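Local coordinates for protein DMATS type aromatic prenyltransferase (Micromonospora olivasterospora, PDB 6ZRY) that probably transfers a dimethylallyl group to the indole ring of tryptophan, as an aromatic prenyltransferase of the ABBA-barrel fold, at residues Gly34-Val39 and Thr59-Ser64; Pro48-Gly53 and Leu78-Gly83; Ala90-Thr95 and Asp128-Cys133. All blocks are in the same frame, centred on the assembly; numbering follows the deposited sequence. Where two conformers were deposited one is given.

Contact 1. Residues Gly34-Val39 and Thr59-Ser64. With TRP (tryptophan), chain C.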
loop_
_atom_site.group_PDB
_atom_site.type_symbol
_atom_site.label_atom_id
_atom_site.label_comp_id
_atom_site.label_asym_id
_atom_site.label_seq_id
_atom_site.Cartn_x
_atom_site.Cartn_y
_atom_site.Cartn_z
ATOM N N GLY A 34 4.467 12.922 12.857
ATOM C CA GLY A 34 5.684 13.174 12.046
ATOM C C GLY A 34 5.391 13.038 10.568
ATOM O O GLY A 34 5.785 13.907 9.788
ATOM N N LEU A 35 4.710 11.963 10.182
ATOM C CA LEU A 35 4.430 11.665 8.764
ATOM C C LEU A 35 3.545 12.780 8.198
ATOM O O LEU A 35 3.777 13.226 7.055
ATOM C CB LEU A 35 3.738 10.289 8.673
ATOM C CG LEU A 35 3.381 9.853 7.272
ATOM C CD1 LEU A 35 4.593 9.904 6.359
ATOM C CD2 LEU A 35 2.772 8.471 7.281
ATOM N N LEU A 36 2.564 13.247 8.960
ATOM C CA LEU A 36 1.628 14.285 8.462
ATOM C C LEU A 36 2.365 15.616 8.210
ATOM O O LEU A 36 1.952 16.376 7.281
ATOM C CB LEU A 36 0.490 14.421 9.459
ATOM C CG LEU A 36 -0.548 13.299 9.403
ATOM C CD1 LEU A 36 -1.532 13.414 10.549
ATOM C CD2 LEU A 36 -1.285 13.337 8.077
ATOM N N GLY A 37 3.397 15.922 8.987
ATOM C CA GLY A 37 4.108 17.212 8.891
ATOM C C GLY A 37 3.110 18.366 8.881
ATOM O O GLY A 37 2.243 18.439 9.764
ATOM N N PRO A 38 3.138 19.264 7.857
ATOM C CA PRO A 38 2.328 20.486 7.879
ATOM C C PRO A 38 0.818 20.260 7.678
ATOM O O PRO A 38 0.055 21.146 7.907
ATOM C CB PRO A 38 2.920 21.292 6.719
ATOM C CG PRO A 38 3.386 20.239 5.752
ATOM C CD PRO A 38 3.895 19.116 6.610
ATOM N N VAL A 39 0.426 19.067 7.238
ATOM C CA VAL A 39 -0.997 18.678 7.062
ATOM C C VAL A 39 -1.655 18.490 8.430
ATOM O O VAL A 39 -2.869 18.758 8.552
ATOM C CB VAL A 39 -1.090 17.423 6.197
ATOM C CG1 VAL A 39 -2.475 16.809 6.214
ATOM C CG2 VAL A 39 -0.642 17.729 4.795
ATOM N N THR A 59 -6.611 12.640 1.235
ATOM C CA THR A 59 -6.008 12.447 2.561
ATOM C C THR A 59 -4.644 11.805 2.316
ATOM O O THR A 59 -4.578 10.809 1.615
ATOM C CB THR A 59 -6.872 11.597 3.487
ATOM O OG1 THR A 59 -8.206 12.114 3.570
ATOM C CG2 THR A 59 -6.276 11.550 4.868
ATOM N N PRO A 60 -3.514 12.346 2.827
ATOM C CA PRO A 60 -2.206 11.754 2.529
ATOM C C PRO A 60 -1.810 10.537 3.376
ATOM O O PRO A 60 -0.667 10.247 3.469
ATOM C CB PRO A 60 -1.252 12.942 2.784
ATOM C CG PRO A 60 -1.930 13.701 3.916
ATOM C CD PRO A 60 -3.413 13.583 3.632
ATOM N N VAL A 61 -2.805 9.820 3.917
ATOM C CA VAL A 61 -2.629 8.633 4.794
ATOM C C VAL A 61 -3.759 7.633 4.475
ATOM O O VAL A 61 -4.912 8.091 4.209
ATOM C CB VAL A 61 -2.598 9.037 6.289
ATOM C CG1 VAL A 61 -3.096 7.920 7.204
ATOM C CG2 VAL A 61 -1.203 9.506 6.722
ATOM N N GLU A 62 -3.432 6.339 4.484
ATOM C CA GLU A 62 -4.415 5.222 4.378
ATOM C C GLU A 62 -4.037 4.187 5.432
ATOM O O GLU A 62 -2.844 3.893 5.576
ATOM C CB GLU A 62 -4.396 4.599 2.992
ATOM C CG GLU A 62 -5.378 3.460 2.845
ATOM C CD GLU A 62 -5.410 2.847 1.457
ATOM O OE1 GLU A 62 -6.239 3.270 0.628
ATOM O OE2 GLU A 62 -4.575 1.970 1.221
ATOM N N PHE A 63 -5.007 3.682 6.172
ATOM C CA PHE A 63 -4.814 2.656 7.202
ATOM C C PHE A 63 -5.006 1.289 6.568
ATOM O O PHE A 63 -5.672 1.204 5.555
ATOM C CB PHE A 63 -5.824 2.840 8.330
ATOM C CG PHE A 63 -5.745 4.174 9.027
ATOM C CD1 PHE A 63 -4.669 4.476 9.849
ATOM C CD2 PHE A 63 -6.728 5.133 8.833
ATOM C CE1 PHE A 63 -4.588 5.706 10.503
ATOM C CE2 PHE A 63 -6.650 6.358 9.481
ATOM C CZ PHE A 63 -5.578 6.646 10.312
ATOM N N SER A 64 -4.448 0.256 7.171
ATOM C CA SER A 64 -4.796 -1.138 6.835
ATOM C C SER A 64 -4.598 -2.025 8.032
ATOM O O SER A 64 -3.782 -1.669 8.937
ATOM C CB SER A 64 -4.004 -1.640 5.627
ATOM O OG SER A 64 -2.607 -1.603 5.858
HETATM N N TRP C . -4.978 5.267 -3.646
HETATM C CA TRP C . -4.011 4.715 -4.658
HETATM C C TRP C . -4.716 3.662 -5.516
HETATM O O TRP C . -4.168 3.257 -6.558
HETATM C CB TRP C . -2.751 4.146 -3.978
HETATM C CG TRP C . -2.995 2.988 -3.062
HETATM C CD1 TRP C . -3.388 3.038 -1.751
HETATM C CD2 TRP C . -2.848 1.592 -3.382
HETATM N NE1 TRP C . -3.502 1.769 -1.243
HETATM C CE2 TRP C . -3.166 0.862 -2.212
HETATM C CE3 TRP C . -2.465 0.887 -4.532
HETATM C CZ2 TRP C . -3.135 -0.533 -2.171
HETATM C CZ3 TRP C . -2.432 -0.491 -4.488
HETATM C CH2 TRP C . -2.756 -1.188 -3.321
HETATM O OXT TRP C . -5.837 3.215 -5.186
#
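V61, the valine that L35 and L36 pack against, lays its CG1 over one face of the F63 ring, 4.1 Å above the plane and offset toward the rim. The other flat group, the carboxylate of E62, is turned to the bound tryptophan: the indole N-H donates a hydrogen bond to E62, NE1 of the ligand 2.7 Å from OE2, with an N-H...O angle of 151°. CG of E62 sits anti to the backbone N (chi1 180°) and the chain stays extended beyond it, which carries the carboxylate well clear of the strand to reach the indole. Across the contact itself everything is aliphatic. CG2 of V61 takes two leucine methyls, CD2 of L35 at 4.1 Å, where the side chains run at a slant, and CD2 of L36, which meets it at about a right angle. V61 is modelled in two conformers, so its contacts, that with F63 included, hold for one of them. One step back along the chain, CG of P60 receives CD2 of L36 at 4.2 Å and, more closely, CG1 of V39 at 3.9 Å, the valine and the proline ring reaching toward each other. V39 is brought there by the turn that leaves the helix at G37, closed by V39 N bonding L36 O. Helix 6-21 adds L10 against L36 and L17 against F63. The alternation along strand 61-68 thus sorts the side chains: V61 and F63 go to the helical layer, E62 to the ligand. This is the wall of an ABBA barrel, helices outside and substrate inside, with the glutamate-to-indole bond familiar from tryptophan prenyltransferases of the DMATS family.

Contact 2. Residues Pro48-Gly53 and Leu78-Gly83. With TRP (tryptophan), chain C.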
loop_
_atom_site.group_PDB
_atom_site.type_symbol
_atom_site.label_atom_id
_atom_site.label_comp_id
_atom_site.label_asym_id
_atom_site.label_seq_id
_atom_site.Cartn_x
_atom_site.Cartn_y
_atom_site.Cartn_z
ATOM N N PRO A 48 -7.850 19.911 0.619
ATOM C CA PRO A 48 -6.554 19.257 0.754
ATOM C C PRO A 48 -5.408 20.196 0.359
ATOM O O PRO A 48 -5.566 20.921 -0.585
ATOM C CB PRO A 48 -6.644 18.050 -0.191
ATOM C CG PRO A 48 -8.123 17.785 -0.318
ATOM C CD PRO A 48 -8.798 19.124 -0.155
ATOM N N ALA A 49 -4.278 20.094 1.057
ATOM C CA ALA A 49 -3.072 20.935 0.853
ATOM C C ALA A 49 -2.480 20.672 -0.530
ATOM O O ALA A 49 -1.819 21.574 -1.053
ATOM C CB ALA A 49 -2.078 20.678 1.941
ATOM N N TRP A 50 -2.783 19.504 -1.117
ATOM C CA TRP A 50 -2.171 18.956 -2.359
ATOM C C TRP A 50 -2.986 17.732 -2.755
ATOM O O TRP A 50 -3.454 17.030 -1.860
ATOM C CB TRP A 50 -0.710 18.579 -2.074
ATOM C CG TRP A 50 -0.084 17.737 -3.132
ATOM C CD1 TRP A 50 0.152 16.391 -3.116
ATOM C CD2 TRP A 50 0.384 18.212 -4.387
ATOM N NE1 TRP A 50 0.738 16.004 -4.284
ATOM C CE2 TRP A 50 0.880 17.101 -5.088
ATOM C CE3 TRP A 50 0.417 19.476 -4.977
ATOM C CZ2 TRP A 50 1.419 17.217 -6.362
ATOM C CZ3 TRP A 50 0.950 19.593 -6.235
ATOM C CH2 TRP A 50 1.434 18.472 -6.921
ATOM N N PRO A 51 -3.242 17.467 -4.055
ATOM C CA PRO A 51 -4.016 16.279 -4.440
ATOM C C PRO A 51 -3.213 14.969 -4.350
ATOM O O PRO A 51 -2.948 14.347 -5.395
ATOM C CB PRO A 51 -4.496 16.581 -5.869
ATOM C CG PRO A 51 -3.536 17.656 -6.385
ATOM C CD PRO A 51 -2.991 18.376 -5.186
ATOM N N SER A 52 -2.934 14.522 -3.111
ATOM C CA SER A 52 -2.147 13.301 -2.812
ATOM C C SER A 52 -2.802 12.080 -3.465
ATOM O O SER A 52 -4.020 11.939 -3.389
ATOM C CB SER A 52 -1.994 13.130 -1.333
ATOM O OG SER A 52 -1.439 11.876 -0.989
ATOM N N GLY A 53 -2.011 11.221 -4.100
ATOM C CA GLY A 53 -2.535 9.976 -4.658
ATOM C C GLY A 53 -2.736 8.880 -3.621
ATOM O O GLY A 53 -3.246 7.819 -4.020
ATOM N N LEU A 78 0.035 3.884 5.341
ATOM C CA LEU A 78 0.740 4.328 4.126
ATOM C C LEU A 78 0.532 5.826 3.999
ATOM O O LEU A 78 -0.607 6.268 4.121
ATOM C CB LEU A 78 0.179 3.585 2.914
ATOM C CG LEU A 78 0.803 3.939 1.558
ATOM C CD1 LEU A 78 2.214 3.389 1.451
ATOM C CD2 LEU A 78 -0.036 3.399 0.437
ATOM N N GLY A 79 1.567 6.599 3.724
ATOM C CA GLY A 79 1.316 8.009 3.408
ATOM C C GLY A 79 2.554 8.775 3.067
ATOM O O GLY A 79 3.597 8.151 2.760
ATOM N N GLU A 80 2.424 10.103 3.057
ATOM C CA GLU A 80 3.506 10.992 2.648
ATOM C C GLU A 80 3.422 12.275 3.471
ATOM O O GLU A 80 2.341 12.616 3.963
ATOM C CB GLU A 80 3.481 11.258 1.132
ATOM C CG GLU A 80 2.240 11.964 0.635
ATOM C CD GLU A 80 2.227 12.221 -0.863
ATOM O OE1 GLU A 80 3.314 12.228 -1.489
ATOM O OE2 GLU A 80 1.129 12.405 -1.408
ATOM N N THR A 81 4.554 12.933 3.579
ATOM C CA THR A 81 4.725 14.251 4.213
ATOM C C THR A 81 4.760 15.293 3.109
ATOM O O THR A 81 5.696 15.275 2.289
ATOM C CB THR A 81 5.993 14.333 5.049
ATOM O OG1 THR A 81 6.199 13.133 5.818
ATOM C CG2 THR A 81 5.952 15.534 5.974
ATOM N N LEU A 82 3.787 16.191 3.093
ATOM C CA LEU A 82 3.714 17.212 2.048
ATOM C C LEU A 82 4.797 18.287 2.331
ATOM O O LEU A 82 5.150 18.483 3.506
ATOM C CB LEU A 82 2.305 17.788 2.012
ATOM C CG LEU A 82 1.204 16.807 1.580
ATOM C CD1 LEU A 82 -0.109 17.543 1.386
ATOM C CD2 LEU A 82 1.564 16.050 0.295
ATOM N N GLY A 83 5.348 18.884 1.272
ATOM C CA GLY A 83 6.367 19.948 1.369
ATOM C C GLY A 83 5.756 21.293 1.738
ATOM O O GLY A 83 4.490 21.394 1.812
HETATM N N TRP C . -4.978 5.267 -3.646
HETATM C CA TRP C . -4.011 4.715 -4.658
HETATM C C TRP C . -4.716 3.662 -5.516
HETATM O O TRP C . -4.168 3.257 -6.558
HETATM C CB TRP C . -2.751 4.146 -3.978
HETATM C CG TRP C . -2.995 2.988 -3.062
HETATM C CD1 TRP C . -3.388 3.038 -1.751
HETATM C CD2 TRP C . -2.848 1.592 -3.382
HETATM N NE1 TRP C . -3.502 1.769 -1.243
HETATM C CE2 TRP C . -3.166 0.862 -2.212
HETATM C CE3 TRP C . -2.465 0.887 -4.532
HETATM C CZ2 TRP C . -3.135 -0.533 -2.171
HETATM C CZ3 TRP C . -2.432 -0.491 -4.488
HETATM C CH2 TRP C . -2.756 -1.188 -3.321
HETATM O OXT TRP C . -5.837 3.215 -5.186
HETATM O O HOH W 1 0.897 11.578 -3.955
#
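W50 and S52 face L82 and E80 in antiparallel order, CA atoms 7.6 Å apart for W50 and L82 and 8.2 Å for S52 and E80, with no backbone bond between the segments. An inverse gamma turn centred on P51, closed by S52 N to W50 O, aims the proline away and both its neighbours inward. L82 fills the apolar half: its CD1 touches CB of A49 and CB of W50, each at 3.7 Å, while CD2 comes equally near CD1 of the W50 indole. The polar half rests on E80. Its CG lies between the backbone N and the carbonyl carbon (chi1 63°) and the chain is extended beyond, which carries OE2 across to the loop. S52 OG donates to E80 OE2 over 2.7 Å, meeting the anti lone pair of OE2, and a water that accepts from G53 N donates to the same OE2 at 2.7 Å. This ties the loop before strand 61-68 to the chain leaving strand 71-79, at the tryptophan pocket of the ABBA barrel: G53 O, next to the bridged N-H, accepts from the amino N of the bound ligand at 3.1 Å. With an alanine at E80, S52 OG and the water would lose their shared acceptor, and the G53 end of the loop would probably be freer to shift. S52 OG in turn accepts from V54 N.

Contact 3. Residues Ala90-Thr95 and Asp128-Cys133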
loop_
_atom_site.group_PDB
_atom_site.type_symbol
_atom_site.label_atom_id
_atom_site.label_comp_id
_atom_site.label_asym_id
_atom_site.label_seq_id
_atom_site.Cartn_x
_atom_site.Cartn_y
_atom_site.Cartn_z
ATOM N N ALA A 90 9.267 18.830 -3.287
ATOM C CA ALA A 90 9.138 19.325 -1.894
ATOM C C ALA A 90 8.567 18.197 -1.001
ATOM O O ALA A 90 9.036 18.043 0.141
ATOM C CB ALA A 90 8.270 20.548 -1.880
ATOM N N ASN A 91 7.621 17.402 -1.548
ATOM C CA ASN A 91 6.980 16.258 -0.845
ATOM C C ASN A 91 8.031 15.164 -0.637
ATOM O O ASN A 91 8.101 14.600 0.430
ATOM C CB ASN A 91 5.756 15.704 -1.601
ATOM C CG ASN A 91 4.623 16.673 -1.846
ATOM O OD1 ASN A 91 4.558 17.776 -1.274
ATOM N ND2 ASN A 91 3.675 16.258 -2.685
ATOM N N LEU A 92 8.814 14.847 -1.664
ATOM C CA LEU A 92 9.923 13.871 -1.574
ATOM C C LEU A 92 10.887 14.289 -0.461
ATOM O O LEU A 92 11.197 13.457 0.419
ATOM C CB LEU A 92 10.624 13.809 -2.942
ATOM C CG LEU A 92 11.952 13.086 -2.964
ATOM C CD1 LEU A 92 11.825 11.687 -2.411
ATOM C CD2 LEU A 92 12.533 13.061 -4.377
ATOM N N SER A 93 11.347 15.542 -0.492
ATOM C CA SER A 93 12.285 16.105 0.512
ATOM C C SER A 93 11.716 15.930 1.930
ATOM O O SER A 93 12.433 15.388 2.795
ATOM C CB SER A 93 12.557 17.541 0.226
ATOM O OG SER A 93 13.568 18.024 1.078
ATOM N N ALA A 94 10.459 16.324 2.139
ATOM C CA ALA A 94 9.786 16.261 3.459
ATOM C C ALA A 94 9.633 14.784 3.889
ATOM O O ALA A 94 9.875 14.461 5.077
ATOM C CB ALA A 94 8.453 16.999 3.408
ATOM N N THR A 95 9.236 13.898 2.971
ATOM C CA THR A 95 9.011 12.489 3.318
ATOM C C THR A 95 10.356 11.850 3.666
ATOM O O THR A 95 10.446 11.154 4.692
ATOM C CB THR A 95 8.221 11.784 2.209
ATOM O OG1 THR A 95 6.977 12.466 2.030
ATOM C CG2 THR A 95 7.985 10.340 2.530
ATOM N N ASP A 128 2.612 11.387 -9.506
ATOM C CA ASP A 128 2.093 12.165 -8.349
ATOM C C ASP A 128 2.883 11.854 -7.079
ATOM O O ASP A 128 2.479 12.366 -6.030
ATOM C CB ASP A 128 0.574 12.049 -8.187
ATOM C CG ASP A 128 0.064 10.666 -7.916
ATOM O OD1 ASP A 128 0.877 9.714 -7.993
ATOM O OD2 ASP A 128 -1.158 10.547 -7.605
ATOM N N PHE A 129 3.988 11.117 -7.166
ATOM C CA PHE A 129 4.911 10.907 -6.016
ATOM C C PHE A 129 6.272 10.390 -6.497
ATOM O O PHE A 129 6.381 9.929 -7.626
ATOM C CB PHE A 129 4.276 9.941 -5.013
ATOM C CG PHE A 129 4.406 8.481 -5.372
ATOM C CD1 PHE A 129 3.690 7.946 -6.436
ATOM C CD2 PHE A 129 5.222 7.641 -4.632
ATOM C CE1 PHE A 129 3.809 6.611 -6.767
ATOM C CE2 PHE A 129 5.345 6.296 -4.966
ATOM C CZ PHE A 129 4.627 5.781 -6.018
ATOM N N ALA A 130 7.275 10.527 -5.642
ATOM C CA ALA A 130 8.613 9.942 -5.770
ATOM C C ALA A 130 8.825 8.937 -4.635
ATOM O O ALA A 130 9.363 7.845 -4.912
ATOM C CB ALA A 130 9.659 11.044 -5.761
ATOM N N MET A 131 8.352 9.240 -3.414
ATOM C CA MET A 131 8.597 8.372 -2.228
ATOM C C MET A 131 7.411 8.457 -1.259
ATOM O O MET A 131 7.068 9.577 -0.820
ATOM C CB MET A 131 9.869 8.808 -1.498
ATOM C CG MET A 131 10.166 8.018 -0.221
ATOM S SD MET A 131 11.595 8.687 0.671
ATOM C CE MET A 131 12.925 8.163 -0.408
ATOM N N TRP A 132 6.831 7.316 -0.927
ATOM C CA TRP A 132 5.855 7.181 0.161
ATOM C C TRP A 132 6.486 6.356 1.276
ATOM O O TRP A 132 7.513 5.723 1.058
ATOM C CB TRP A 132 4.545 6.555 -0.326
ATOM C CG TRP A 132 3.677 7.452 -1.162
ATOM C CD1 TRP A 132 3.859 8.769 -1.453
ATOM C CD2 TRP A 132 2.508 7.049 -1.875
ATOM N NE1 TRP A 132 2.845 9.221 -2.258
ATOM C CE2 TRP A 132 2.025 8.182 -2.562
ATOM C CE3 TRP A 132 1.825 5.839 -2.008
ATOM C CZ2 TRP A 132 0.876 8.148 -3.345
ATOM C CZ3 TRP A 132 0.695 5.797 -2.794
ATOM C CH2 TRP A 132 0.230 6.938 -3.465
ATOM N N CYS A 133 5.847 6.369 2.414
ATOM C CA CYS A 133 6.257 5.761 3.684
ATOM C C CYS A 133 5.170 4.750 4.072
ATOM O O CYS A 133 3.996 5.117 3.894
ATOM C CB CYS A 133 6.310 6.888 4.735
ATOM S SG CYS A 133 6.655 6.297 6.366
HETATM O O HOH W 2 3.908 13.611 -3.808
#
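L92 reaches from its helix over A130 and on to M131. Its CB already lies 4.1 Å from CB of A130, and CG stays about as near to the same methyl. There the chain forks. CD2 remains on A130, 3.8 Å from its CB, while CD1, still beside that methyl, runs on to CB of M131 at 3.6 Å, the two side chains crossing at about a right angle. With CG anti to the backbone N (chi1 168°), L92 leans to the strand although its CB leaves the helix to one flank. One turn on, T95 brings CG2 to within 3.6 Å of M131 O, a plain van der Waals contact. Its hydroxyl turns back to the helix instead, donating to N91 O over 2.9 Å from above the carbonyl plane, 36° out of it. T95 N reaches that oxygen from the opposite face, so two donors grip it, and OG1 also accepts from T81 N. N91 is tied across by water, its ND2 donating to a molecule that donates to D128 O; its OD1 accepts from G87 N. The short helix and strand segments pass 8.2 Å apart at 39°. M131 and C133 face the helix, whereas W132 turns away, with F129 CD2 3.6 Å above one face of its indole and its nearest side-chain atom about 4 Å from the bound tryptophan. Helix 88-106 packing on the outside of strand 131-138, with the intervening tryptophan lining the pocket within, is the layered wall of the ABBA barrel.

Contacts 1 and 3 are buried layers where a helix lies on barrel strands; contact 1 is wholly aliphatic across its interface, contact 3 mainly apolar but with a water bridge. Contact 2, partly buried, joins a loop to a strand end and the chain leaving it, and has the one direct side-chain hydrogen bond between segments. Strand 71-79 sits between strands 61-68 and 131-138, so contact 2 bridges the others: E62 N pairs with L78 O, and G79 N with C133 O. T81 OG1 meets L35 O of contact 1, while G83 N meets N91 OD1 of contact 3. L35 CD1 also packs on C133 CB. All three contribute to the tryptophan pocket, through E62, the G53 carbonyl and W132.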